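Local coordinates for carboxysome assembly protein CcmN (Synechococcus elongatus, PDB 7D6C) that helps assemble the beta-carboxysome, binding CcmM through its N-terminal domain, the part modelled here, and shell protein CcmK2 through its C-terminal peptide, at residues G22-A27 with S44-A49; L38-D43 with I60-G65; V52-G57 with A73-G78; A66-A71 with Q84-R89; R89-G94 with T102-G107. All coordinates share one frame; numbering follows the deposited sequence.

Overall arrangement
The chain winds as a left-handed parallel beta-helix, and each contact joins one turn to the next. From the N terminus, contact 1 closes a coil near the N terminus by pairing strand 23-24 with 45-48. Contact 2 opens before contact 1 has closed, so the two cross, and it pairs strands on a second face, 37-40 and 59-63. Contact 3, on the third face, crosses contact 2 in turn and joins 53-54 to 74-75. Contact 4 crosses contact 3 and returns to the sheet of contact 1, adding strand 85-87 beside 66-69. Contact 5 follows in series, shares R89 with contact 4, and ties the corner after strand 85-87 to the loop before strand 109-110.

Contact 1 of 5, residues G22-A27 with S44-A49; sequences GEVTIA and SRIEIA
E23 and R45 meet where two successive turns of the beta-helix run in parallel, and the side chain of R45 is the one to follow outward. Its CB lies 3.2 Å from the carbonyl oxygen E23 O and 4.0 Å from E23 CG. CG sits between the backbone N and the carbonyl carbon (chi1 59°), and from there the chain runs extended to NE, carrying the end away from E23. The guanidinium therefore turns to its own strand, with the carboxylate of E47 at its edge. R45 NH1 and E47 OE1 form a salt bridge, although its modelled length is too short to be taken literally. Of the E23 side chain, CB and CG come near R45 CB; the carboxylate plane is turned 47° from the guanidinium, and the charged atoms do not touch.

The backbones are tied by I46 N donating to E23 O at 3.0 Å. V24 and I46 pair beyond it, their side chains side by side and pointing the same way, with V24 CG2 4.1 Å from I46 CB. A weaker CA-H...O contact joins V24 CA to I46 O at 3.5 Å. Farther on the strands part, and A27 CB closes the contact by resting 3.5 Å from A49 O.

Strand 23-24 is an edge strand of its parallel sheet within this chain; strand 45-48 bonds on its far side to strand 66-69 through the backbones of R45 and E47, while I46 reaches inward to L38 and to I60 and A62 of strand 59-63.

Contact 2 of 5, residues L38-D43 with I60-G65; sequences LIAEAD and IHARGG
I39 holds the two strands together through its backbone: I39 N donates to I60 O at 2.7 Å, and I39 O accepts from A62 N at 2.8 Å. A third bond, E41 N to A62 O, is weak at 3.3 Å. L38, I39 and A40 thereby pair in parallel with I60, H61 and A62, a rung-on-rung stacking characteristic of the parallel beta-helix.

Apolar contacts divide between the two faces of the sheet. L38 and I60 lie side by side on the face they share with A40 and A62, with L38 CD2 3.5 Å from I60 CG1; the methyls A40 CB and A62 CB follow at 4.2 Å. This face looks into the helix interior, where L38 and I60 also pack on I46. On the other face, I39 CG2 comes obliquely to the imidazole, 3.3 Å from H61 CD2.

The polar interaction lies on that same outer face. H61 has its CG anti to the backbone N (chi1 -172°), which swings the ring over toward the earlier strand, and E41, bent at chi2, folds its carboxylate back to meet it. H61 NE2 donates to E41 OE1 at 3.2 Å; the oxygen lies near the ring plane, but the ring nitrogen stands 44° out of the carboxylate plane.

H61 ND1 is hydrogen-bonded to a polar side chain on the chain of another protein. With both ring nitrogens engaged, the rotation of the imidazole is fixed, and the carboxylate beside NE2 would be expected to polarise the ring, at a point where the helix surface meets its partner protein.

Contact 3 of 5, residues V52-G57 with A73-G78; sequences VCIGLG and ALLAAG
C53 and I54 pair in parallel with L74 and L75, the backbones bonded from L75 N to C53 O at 3.0 Å and from G55 N to L75 O at 2.8 Å. A third bond, G78 N to L56 O at 2.6 Å, picks the pairing up again at the corner, where G57 and G78 both adopt positive phi (68° and 62°) and turn their chains in step. The short strands belong to one of the three faces of the parallel beta-helix, one turn above the other.

The side chains sort by face. I54 and L75 lie side by side and point the same way, I54 CG2 4.1 Å from L75 CD2, on the inner side, where L75 also reaches I69 of strand 66-69. On the reverse side C53 SG rests 3.5 Å from L74 CD2, a methyl that also meets C53 CB; these two residues face the second subunit, another copy of this protein, C53 against its H61 and L74 against its V82. Before the strands, V52 CG2 approaches A73 O at 3.4 Å. After them, A77 CB lies 3.2 Å from L56 O, and 4.1 Å from L56 CB.

Chemically this is a hydrocarbon and sulfur contact in which the polar atoms are those of the backbone. From this chain, both the interior and the subunit side receive apolar groups, with a cysteine sulfur on the latter, whereas at the corner G57 O and G78 O, one from each turn, each accept a hydrogen bond from a basic side chain on the chain of another protein, so backbone carbonyls help to bind that partner.

Contact 4 of 5, residues A66-A71 with Q84-R89; sequences AIIIQA and QSIVGR
I69 and V87 press together inside the left-handed parallel beta-helix, where strand 85-87 lies one turn on from strand 66-69. Their side chains run side by side, I69 CD1 3.5 Å from V87 CG2, and both also touch I81. I67 CG2 lies 4.1 Å from S85 CB on this same inner face, where S85 OG is bonded to T102 O. Three backbone bonds match the close fit, I68 N to S85 O at 2.7 Å, V87 N to I68 O at 2.8 Å and Q70 N to V87 O at 2.9 Å; S85 N to A66 O, at the start, is longer.

The outer face is looser. I86 is exposed there, and I68 CB comes no nearer than 4.3 Å to I86 CG2. Q70, with CG anti to the carbonyl carbon (chi1 -56°), lays its bent chain across I86, its CD 4.0 Å from I86 CG2. R89 is exposed too, and its guanidinium runs away from the earlier turn. At the other end Q84 is held from outside, its NE2 bonded to R63 O, while its CB rests 3.1 Å from A66 O.

Contact 5 of 5, residues R89-G94 with T102-G107; sequences RQACLG and TSIEAG
I104 is the first residue of segment 102-107 to reach the earlier turn. Its side chain points toward that turn and offers two branches: CG2 meets A91 CB at 4.0 Å, and CG1 comes within 4.3 Å of L93 CD2. With CG1 beside the backbone N (chi1 -60°) and CG2 anti to it, the two branches reach A91 and L93 of the preceding turn, and L99 of strand 98-100 packs on I104 as well, so this buried isoleucine helps fill the interior of the beta-helix.

E105 turns its side chain away and contributes through its backbone, E105 O lying 4.2 Å from A91 CB. A106 follows at the outer corner. Its CB stands 4.0 Å from R89 CB and 3.3 Å from R89 O, so the methyl lies against the backbone of R89 as well as beside the aliphatic start of its side chain.

G107 completes the contact with its hydrogen bond across the two turns: G107 N donates to R89 O at 2.6 Å, nearly in line with the C=O though bent at the hydrogen. G107 has positive phi (68°), and so has Q90 (72°), the residue after the acceptor; the two turns thus change direction at the same corner, one over the other.

Before this corner, I104 lies alongside strand 85-87, probably hydrogen-bonded through its backbone to I86 and G88, and so carries that side of the helix on by one turn. After it, C92 bonds to G108 and T110, and strand 92-93 takes its place between 74-75 and 109-110, with C92 and Q90 packing against the second subunit.

Contact 1 of 5, residues G22-A27 with S44-A49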
# COMPACT_ATOMS: atom_id res chain seq x y z
N GLY F 22 -7.97 17.76 -3.38
CA GLY F 22 -8.13 18.01 -4.80
C GLY F 22 -9.60 18.16 -5.12
O GLY F 22 -10.38 18.61 -4.28
N GLU F 23 -9.98 17.76 -6.33
CA GLU F 23 -11.37 17.84 -6.75
C GLU F 23 -11.97 16.44 -6.75
O GLU F 23 -11.73 15.62 -7.65
CB GLU F 23 -11.48 18.52 -8.11
CG GLU F 23 -12.88 18.62 -8.63
CD GLU F 23 -13.04 19.82 -9.54
OE1 GLU F 23 -13.70 19.68 -10.60
OE2 GLU F 23 -12.47 20.88 -9.18
N VAL F 24 -12.77 16.18 -5.73
CA VAL F 24 -13.41 14.88 -5.56
C VAL F 24 -14.90 15.14 -5.34
O VAL F 24 -15.29 16.10 -4.71
CB VAL F 24 -12.81 14.09 -4.37
CG1 VAL F 24 -13.36 12.68 -4.33
CG2 VAL F 24 -11.32 14.05 -4.47
N THR F 25 -15.73 14.27 -5.83
CA THR F 25 -17.14 14.52 -5.83
C THR F 25 -17.86 13.32 -5.22
O THR F 25 -18.38 12.61 -6.07
CB THR F 25 -17.70 14.79 -7.23
OG1 THR F 25 -17.73 13.56 -8.02
CG2 THR F 25 -16.76 15.63 -8.14
N ILE F 26 -18.07 12.94 -3.85
CA ILE F 26 -18.34 11.51 -3.40
C ILE F 26 -19.81 11.05 -3.36
O ILE F 26 -20.71 11.80 -3.04
CB ILE F 26 -17.61 11.25 -2.07
CG1 ILE F 26 -16.12 11.48 -2.16
CG2 ILE F 26 -17.78 9.82 -1.57
CD1 ILE F 26 -15.28 11.27 -0.74
N ALA F 27 -20.00 9.73 -3.60
CA ALA F 27 -21.32 9.09 -3.72
C ALA F 27 -21.83 8.56 -2.38
O ALA F 27 -21.13 7.87 -1.64
CB ALA F 27 -21.33 7.97 -4.75
N SER F 44 -6.87 17.86 -12.40
CA SER F 44 -7.25 16.48 -12.20
C SER F 44 -8.36 16.37 -11.17
O SER F 44 -8.52 17.23 -10.29
CB SER F 44 -6.04 15.65 -11.78
OG SER F 44 -5.18 15.45 -12.90
N ARG F 45 -9.10 15.26 -11.27
CA ARG F 45 -10.19 14.98 -10.35
C ARG F 45 -10.32 13.48 -10.15
O ARG F 45 -9.95 12.68 -11.03
CB ARG F 45 -11.51 15.54 -10.87
CG ARG F 45 -11.84 14.96 -12.22
CD ARG F 45 -13.25 15.23 -12.67
NE ARG F 45 -13.36 14.77 -14.05
CZ ARG F 45 -14.18 13.80 -14.45
NH1 ARG F 45 -14.98 13.21 -13.55
NH2 ARG F 45 -14.20 13.43 -15.74
N ILE F 46 -10.91 13.09 -9.02
CA ILE F 46 -11.25 11.71 -8.72
C ILE F 46 -12.77 11.60 -8.69
O ILE F 46 -13.44 12.46 -8.13
CB ILE F 46 -10.62 11.26 -7.38
CG1 ILE F 46 -9.11 11.09 -7.55
CG2 ILE F 46 -11.26 9.95 -6.86
CD1 ILE F 46 -8.35 10.86 -6.23
N GLU F 47 -13.30 10.55 -9.31
CA GLU F 47 -14.74 10.30 -9.37
C GLU F 47 -15.00 8.85 -9.00
O GLU F 47 -14.45 7.95 -9.63
CB GLU F 47 -15.29 10.62 -10.77
CG GLU F 47 -16.82 10.50 -10.94
CD GLU F 47 -17.29 10.75 -12.40
OE1 GLU F 47 -16.54 11.35 -13.20
OE2 GLU F 47 -18.42 10.34 -12.75
N ILE F 48 -15.84 8.63 -7.98
CA ILE F 48 -16.13 7.30 -7.45
C ILE F 48 -17.64 7.09 -7.48
O ILE F 48 -18.38 7.88 -6.91
CB ILE F 48 -15.60 7.14 -6.01
CG1 ILE F 48 -14.09 7.38 -5.96
CG2 ILE F 48 -15.97 5.80 -5.40
CD1 ILE F 48 -13.64 7.82 -4.62
N ALA F 49 -18.10 6.01 -8.11
CA ALA F 49 -19.53 5.85 -8.36
C ALA F 49 -20.23 5.15 -7.18
O ALA F 49 -19.73 5.13 -6.05
CB ALA F 49 -19.74 5.10 -9.68

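Contact 2 of 5, residues L38-D43 with I60-G65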
# COMPACT_ATOMS: atom_id res chain seq x y z
N LEU F 38 -7.17 10.07 -1.10
CA LEU F 38 -7.63 10.51 -2.42
C LEU F 38 -6.98 11.85 -2.75
O LEU F 38 -7.34 12.88 -2.16
CB LEU F 38 -9.15 10.64 -2.45
CG LEU F 38 -9.85 9.43 -1.85
CD1 LEU F 38 -11.35 9.53 -2.02
CD2 LEU F 38 -9.34 8.18 -2.50
N ILE F 39 -6.04 11.84 -3.68
CA ILE F 39 -5.29 13.03 -4.07
C ILE F 39 -5.54 13.29 -5.54
O ILE F 39 -5.42 12.38 -6.37
CB ILE F 39 -3.78 12.86 -3.78
CG1 ILE F 39 -3.57 12.70 -2.28
CG2 ILE F 39 -2.98 14.05 -4.26
CD1 ILE F 39 -3.65 11.30 -1.85
N ALA F 40 -5.90 14.53 -5.87
CA ALA F 40 -6.10 14.94 -7.26
C ALA F 40 -5.37 16.25 -7.49
O ALA F 40 -5.62 17.24 -6.79
CB ALA F 40 -7.59 15.06 -7.61
N GLU F 41 -4.45 16.26 -8.46
CA GLU F 41 -3.72 17.48 -8.80
C GLU F 41 -4.66 18.48 -9.47
O GLU F 41 -5.80 18.15 -9.85
CB GLU F 41 -2.54 17.16 -9.72
CG GLU F 41 -1.54 16.17 -9.14
CD GLU F 41 -0.70 16.78 -8.04
OE1 GLU F 41 -0.86 16.40 -6.86
OE2 GLU F 41 0.13 17.66 -8.35
N ALA F 42 -4.17 19.72 -9.62
CA ALA F 42 -5.03 20.82 -10.03
C ALA F 42 -5.67 20.56 -11.38
O ALA F 42 -6.81 20.98 -11.63
CB ALA F 42 -4.25 22.13 -10.07
N ASP F 43 -4.96 19.87 -12.26
CA ASP F 43 -5.46 19.48 -13.58
C ASP F 43 -6.29 18.20 -13.54
O ASP F 43 -6.40 17.52 -14.57
CB ASP F 43 -4.29 19.30 -14.54
CG ASP F 43 -3.32 18.22 -14.08
OD1 ASP F 43 -2.99 18.16 -12.86
OD2 ASP F 43 -2.91 17.42 -14.94
N ILE F 60 -5.38 6.75 -4.00
CA ILE F 60 -5.82 7.13 -5.33
C ILE F 60 -5.21 8.48 -5.63
O ILE F 60 -5.51 9.47 -4.93
CB ILE F 60 -7.35 7.17 -5.44
CG1 ILE F 60 -7.97 5.93 -4.77
CG2 ILE F 60 -7.76 7.24 -6.88
CD1 ILE F 60 -7.76 4.63 -5.53
N HIS F 61 -4.35 8.55 -6.64
CA HIS F 61 -3.68 9.80 -6.98
C HIS F 61 -3.88 10.10 -8.47
O HIS F 61 -3.26 9.46 -9.32
CB HIS F 61 -2.20 9.75 -6.63
CG HIS F 61 -1.52 11.06 -6.79
ND1 HIS F 61 -0.15 11.19 -6.82
CD2 HIS F 61 -2.01 12.31 -6.95
CE1 HIS F 61 0.18 12.46 -6.98
NE2 HIS F 61 -0.94 13.16 -7.07
N ALA F 62 -4.75 11.07 -8.77
CA ALA F 62 -5.09 11.39 -10.15
C ALA F 62 -4.09 12.40 -10.70
O ALA F 62 -3.78 13.40 -10.04
CB ALA F 62 -6.51 11.93 -10.26
N ARG F 63 -3.55 12.11 -11.89
CA ARG F 63 -2.55 13.00 -12.47
C ARG F 63 -2.73 13.06 -13.98
O ARG F 63 -2.76 12.02 -14.65
CB ARG F 63 -1.12 12.55 -12.12
CG ARG F 63 -0.16 13.71 -12.04
CD ARG F 63 1.28 13.29 -11.86
NE ARG F 63 1.48 12.27 -10.84
CZ ARG F 63 2.61 12.20 -10.14
NH1 ARG F 63 2.79 11.27 -9.20
NH2 ARG F 63 3.55 13.10 -10.37
N GLY F 64 -2.84 14.29 -14.49
CA GLY F 64 -3.10 14.52 -15.90
C GLY F 64 -4.48 14.15 -16.37
O GLY F 64 -4.67 13.85 -17.55
N GLY F 65 -5.45 14.14 -15.48
CA GLY F 65 -6.76 13.73 -15.92
C GLY F 65 -7.57 13.24 -14.73
O GLY F 65 -7.47 13.78 -13.63

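Contact 3 of 5, residues V52-G57 with A73-G78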
# COMPACT_ATOMS: atom_id res chain seq x y z
N VAL F 52 -19.34 1.61 -4.39
CA VAL F 52 -17.92 1.32 -4.27
C VAL F 52 -17.46 1.19 -2.83
O VAL F 52 -17.94 1.88 -1.92
CB VAL F 52 -17.14 2.43 -5.01
CG1 VAL F 52 -15.66 2.41 -4.62
CG2 VAL F 52 -17.28 2.20 -6.50
N CYS F 53 -16.49 0.29 -2.62
CA CYS F 53 -15.77 0.13 -1.37
C CYS F 53 -14.28 0.26 -1.65
O CYS F 53 -13.78 -0.34 -2.60
CB CYS F 53 -16.04 -1.22 -0.76
SG CYS F 53 -17.77 -1.54 -0.76
N ILE F 54 -13.59 1.03 -0.82
CA ILE F 54 -12.14 1.19 -0.92
C ILE F 54 -11.52 0.74 0.38
O ILE F 54 -11.79 1.33 1.44
CB ILE F 54 -11.75 2.63 -1.24
CG1 ILE F 54 -12.55 3.13 -2.47
CG2 ILE F 54 -10.20 2.72 -1.35
CD1 ILE F 54 -12.43 4.59 -2.73
N GLY F 55 -10.64 -0.25 0.29
CA GLY F 55 -10.06 -0.85 1.47
C GLY F 55 -8.93 -0.05 2.10
O GLY F 55 -8.29 0.81 1.49
N LEU F 56 -8.70 -0.39 3.36
CA LEU F 56 -7.61 0.14 4.18
C LEU F 56 -6.34 0.40 3.38
O LEU F 56 -5.92 -0.41 2.55
CB LEU F 56 -7.32 -0.88 5.29
CG LEU F 56 -6.35 -0.37 6.33
CD1 LEU F 56 -6.85 0.99 6.80
CD2 LEU F 56 -6.25 -1.37 7.47
N GLY F 57 -5.71 1.54 3.66
CA GLY F 57 -4.40 1.80 3.08
C GLY F 57 -4.35 2.02 1.59
O GLY F 57 -3.26 1.98 1.00
N ALA F 73 -17.53 -1.33 -8.18
CA ALA F 73 -16.12 -1.72 -8.14
C ALA F 73 -15.66 -1.73 -6.71
O ALA F 73 -16.16 -0.97 -5.87
CB ALA F 73 -15.25 -0.77 -8.96
N LEU F 74 -14.72 -2.62 -6.42
CA LEU F 74 -14.23 -2.87 -5.07
C LEU F 74 -12.71 -2.90 -5.08
O LEU F 74 -12.10 -3.49 -5.97
CB LEU F 74 -14.75 -4.20 -4.55
CG LEU F 74 -16.26 -4.34 -4.58
CD1 LEU F 74 -16.60 -5.79 -4.54
CD2 LEU F 74 -16.84 -3.59 -3.39
N LEU F 75 -12.10 -2.28 -4.08
CA LEU F 75 -10.66 -2.22 -3.96
C LEU F 75 -10.28 -2.83 -2.61
O LEU F 75 -10.70 -2.32 -1.57
CB LEU F 75 -10.16 -0.78 -4.05
CG LEU F 75 -9.88 -0.11 -5.39
CD1 LEU F 75 -11.09 -0.12 -6.29
CD2 LEU F 75 -9.49 1.32 -5.10
N ALA F 76 -9.50 -3.91 -2.64
CA ALA F 76 -8.97 -4.45 -1.40
C ALA F 76 -7.97 -3.47 -0.80
O ALA F 76 -7.67 -2.43 -1.38
CB ALA F 76 -8.31 -5.81 -1.64
N ALA F 77 -7.46 -3.82 0.38
CA ALA F 77 -6.54 -2.93 1.07
C ALA F 77 -5.31 -2.61 0.22
O ALA F 77 -4.85 -3.43 -0.58
CB ALA F 77 -6.10 -3.56 2.40
N GLY F 78 -4.78 -1.40 0.40
CA GLY F 78 -3.52 -1.01 -0.23
C GLY F 78 -3.48 -0.99 -1.75
O GLY F 78 -2.40 -1.05 -2.33

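Contact 4 of 5, residues A66-A71 with Q84-R89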
# COMPACT_ATOMS: atom_id res chain seq x y z
N ALA F 66 -8.38 12.22 -14.98
CA ALA F 66 -9.32 11.74 -13.98
C ALA F 66 -9.05 10.28 -13.64
O ALA F 66 -8.59 9.50 -14.48
CB ALA F 66 -10.77 11.89 -14.44
N ILE F 67 -9.36 9.91 -12.41
CA ILE F 67 -9.55 8.52 -12.03
C ILE F 67 -11.03 8.35 -11.76
O ILE F 67 -11.63 9.15 -11.04
CB ILE F 67 -8.70 8.13 -10.81
CG1 ILE F 67 -7.23 8.49 -11.07
CG2 ILE F 67 -8.87 6.67 -10.52
CD1 ILE F 67 -6.28 8.10 -9.98
N ILE F 68 -11.64 7.34 -12.37
CA ILE F 68 -13.07 7.10 -12.21
C ILE F 68 -13.23 5.65 -11.78
O ILE F 68 -12.96 4.73 -12.56
CB ILE F 68 -13.86 7.38 -13.50
CG1 ILE F 68 -13.83 8.87 -13.84
CG2 ILE F 68 -15.30 6.90 -13.36
CD1 ILE F 68 -13.81 9.14 -15.31
N ILE F 69 -13.68 5.45 -10.55
CA ILE F 69 -14.03 4.13 -10.05
C ILE F 69 -15.52 3.99 -10.27
O ILE F 69 -16.32 4.72 -9.67
CB ILE F 69 -13.66 3.97 -8.56
CG1 ILE F 69 -12.29 4.57 -8.29
CG2 ILE F 69 -13.72 2.50 -8.12
CD1 ILE F 69 -11.23 4.10 -9.25
N GLN F 70 -15.90 3.09 -11.16
CA GLN F 70 -17.31 3.00 -11.52
C GLN F 70 -18.06 2.15 -10.49
O GLN F 70 -17.47 1.58 -9.57
CB GLN F 70 -17.45 2.46 -12.93
CG GLN F 70 -16.67 3.33 -13.90
CD GLN F 70 -17.35 3.46 -15.23
OE1 GLN F 70 -17.49 2.46 -15.96
NE2 GLN F 70 -17.80 4.68 -15.56
N ALA F 71 -19.38 2.08 -10.65
CA ALA F 71 -20.24 1.58 -9.58
C ALA F 71 -19.98 0.11 -9.29
O ALA F 71 -19.77 -0.70 -10.20
CB ALA F 71 -21.70 1.76 -9.94
N GLN F 84 -4.18 8.32 -14.84
CA GLN F 84 -5.61 8.40 -15.09
C GLN F 84 -6.11 6.98 -15.35
O GLN F 84 -5.50 6.25 -16.14
CB GLN F 84 -6.06 9.29 -16.28
CG GLN F 84 -5.42 10.65 -16.35
CD GLN F 84 -4.49 10.72 -17.54
OE1 GLN F 84 -4.88 10.28 -18.63
NE2 GLN F 84 -3.20 10.99 -17.28
N SER F 85 -7.22 6.62 -14.73
CA SER F 85 -7.69 5.25 -14.73
C SER F 85 -9.21 5.25 -14.66
O SER F 85 -9.82 6.11 -14.02
CB SER F 85 -7.08 4.49 -13.55
OG SER F 85 -7.61 3.18 -13.39
N ILE F 86 -9.83 4.29 -15.35
CA ILE F 86 -11.26 4.04 -15.21
C ILE F 86 -11.39 2.59 -14.82
O ILE F 86 -10.99 1.70 -15.57
CB ILE F 86 -12.02 4.31 -16.51
CG1 ILE F 86 -11.72 5.72 -17.02
CG2 ILE F 86 -13.51 4.12 -16.30
CD1 ILE F 86 -12.56 6.09 -18.17
N VAL F 87 -11.93 2.34 -13.63
CA VAL F 87 -12.10 0.97 -13.16
C VAL F 87 -13.55 0.58 -13.45
O VAL F 87 -14.48 1.21 -12.93
CB VAL F 87 -11.76 0.84 -11.67
CG1 VAL F 87 -11.78 -0.63 -11.26
CG2 VAL F 87 -10.39 1.43 -11.41
N GLY F 88 -13.71 -0.44 -14.29
CA GLY F 88 -15.00 -0.89 -14.76
C GLY F 88 -16.07 -1.12 -13.71
O GLY F 88 -15.81 -1.21 -12.51
N ARG F 89 -17.32 -1.18 -14.19
CA ARG F 89 -18.45 -1.55 -13.35
C ARG F 89 -18.21 -2.95 -12.75
O ARG F 89 -17.81 -3.87 -13.46
CB ARG F 89 -19.71 -1.50 -14.23
CG ARG F 89 -21.09 -1.48 -13.58
CD ARG F 89 -22.18 -1.45 -14.70
NE ARG F 89 -23.42 -2.18 -14.39
CZ ARG F 89 -24.59 -2.03 -15.04
NH1 ARG F 89 -25.65 -2.75 -14.68
NH2 ARG F 89 -24.72 -1.18 -16.06

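Contact 5 of 5, residues R89-G94 with T102-G107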
# COMPACT_ATOMS: atom_id res chain seq x y z
N ARG F 89 -17.32 -1.18 -14.19
CA ARG F 89 -18.45 -1.55 -13.35
C ARG F 89 -18.21 -2.95 -12.75
O ARG F 89 -17.81 -3.87 -13.46
CB ARG F 89 -19.71 -1.50 -14.23
CG ARG F 89 -21.09 -1.48 -13.58
CD ARG F 89 -22.18 -1.45 -14.70
NE ARG F 89 -23.42 -2.18 -14.39
CZ ARG F 89 -24.59 -2.03 -15.04
NH1 ARG F 89 -25.65 -2.75 -14.68
NH2 ARG F 89 -24.72 -1.18 -16.06
N GLN F 90 -18.39 -3.09 -11.44
CA GLN F 90 -18.37 -4.38 -10.75
C GLN F 90 -16.97 -5.01 -10.63
O GLN F 90 -16.83 -6.16 -10.17
CB GLN F 90 -19.31 -5.40 -11.41
CG GLN F 90 -20.75 -4.93 -11.49
CD GLN F 90 -21.58 -5.33 -10.28
OE1 GLN F 90 -21.34 -4.84 -9.18
NE2 GLN F 90 -22.58 -6.18 -10.50
N ALA F 91 -15.92 -4.29 -11.00
CA ALA F 91 -14.57 -4.83 -10.93
C ALA F 91 -14.13 -5.10 -9.48
O ALA F 91 -14.70 -4.57 -8.53
CB ALA F 91 -13.59 -3.88 -11.62
N CYS F 92 -13.09 -5.93 -9.35
CA CYS F 92 -12.53 -6.36 -8.06
C CYS F 92 -11.01 -6.32 -8.13
O CYS F 92 -10.42 -6.98 -8.99
CB CYS F 92 -12.94 -7.78 -7.71
SG CYS F 92 -14.65 -8.06 -7.69
N LEU F 93 -10.37 -5.60 -7.21
CA LEU F 93 -8.93 -5.37 -7.25
C LEU F 93 -8.30 -5.98 -6.00
O LEU F 93 -8.55 -5.51 -4.88
CB LEU F 93 -8.63 -3.89 -7.34
CG LEU F 93 -9.26 -3.08 -8.46
CD1 LEU F 93 -8.53 -1.74 -8.56
CD2 LEU F 93 -9.17 -3.82 -9.75
N GLY F 94 -7.47 -7.01 -6.19
CA GLY F 94 -6.83 -7.66 -5.07
C GLY F 94 -5.98 -6.70 -4.25
O GLY F 94 -5.60 -5.63 -4.70
N THR F 102 -3.47 2.93 -16.28
CA THR F 102 -4.11 1.76 -16.88
C THR F 102 -5.48 1.52 -16.25
O THR F 102 -5.66 1.73 -15.04
CB THR F 102 -3.22 0.50 -16.75
OG1 THR F 102 -2.58 0.48 -15.47
CG2 THR F 102 -2.13 0.46 -17.81
N SER F 103 -6.44 1.07 -17.07
CA SER F 103 -7.86 0.96 -16.71
C SER F 103 -8.31 -0.50 -16.68
O SER F 103 -7.66 -1.39 -17.23
CB SER F 103 -8.73 1.75 -17.70
OG SER F 103 -8.23 3.05 -17.96
N ILE F 104 -9.47 -0.75 -16.08
CA ILE F 104 -9.98 -2.11 -15.92
C ILE F 104 -11.36 -2.22 -16.55
O ILE F 104 -12.27 -1.44 -16.24
CB ILE F 104 -10.02 -2.53 -14.44
CG1 ILE F 104 -8.61 -2.47 -13.84
CG2 ILE F 104 -10.63 -3.93 -14.28
CD1 ILE F 104 -7.65 -3.43 -14.52
N GLU F 105 -11.49 -3.20 -17.44
CA GLU F 105 -12.79 -3.63 -17.97
C GLU F 105 -13.78 -3.89 -16.84
O GLU F 105 -13.42 -4.39 -15.77
CB GLU F 105 -12.56 -4.90 -18.82
CG GLU F 105 -11.82 -6.07 -18.05
CD GLU F 105 -10.27 -5.88 -17.93
OE1 GLU F 105 -9.76 -4.78 -18.27
OE2 GLU F 105 -9.57 -6.81 -17.47
N ALA F 106 -15.04 -3.52 -17.08
CA ALA F 106 -16.10 -3.91 -16.15
C ALA F 106 -15.98 -5.39 -15.79
O ALA F 106 -15.60 -6.22 -16.62
CB ALA F 106 -17.46 -3.62 -16.77
N GLY F 107 -16.26 -5.71 -14.53
CA GLY F 107 -16.24 -7.08 -14.07
C GLY F 107 -14.87 -7.73 -14.01
O GLY F 107 -14.76 -8.87 -13.56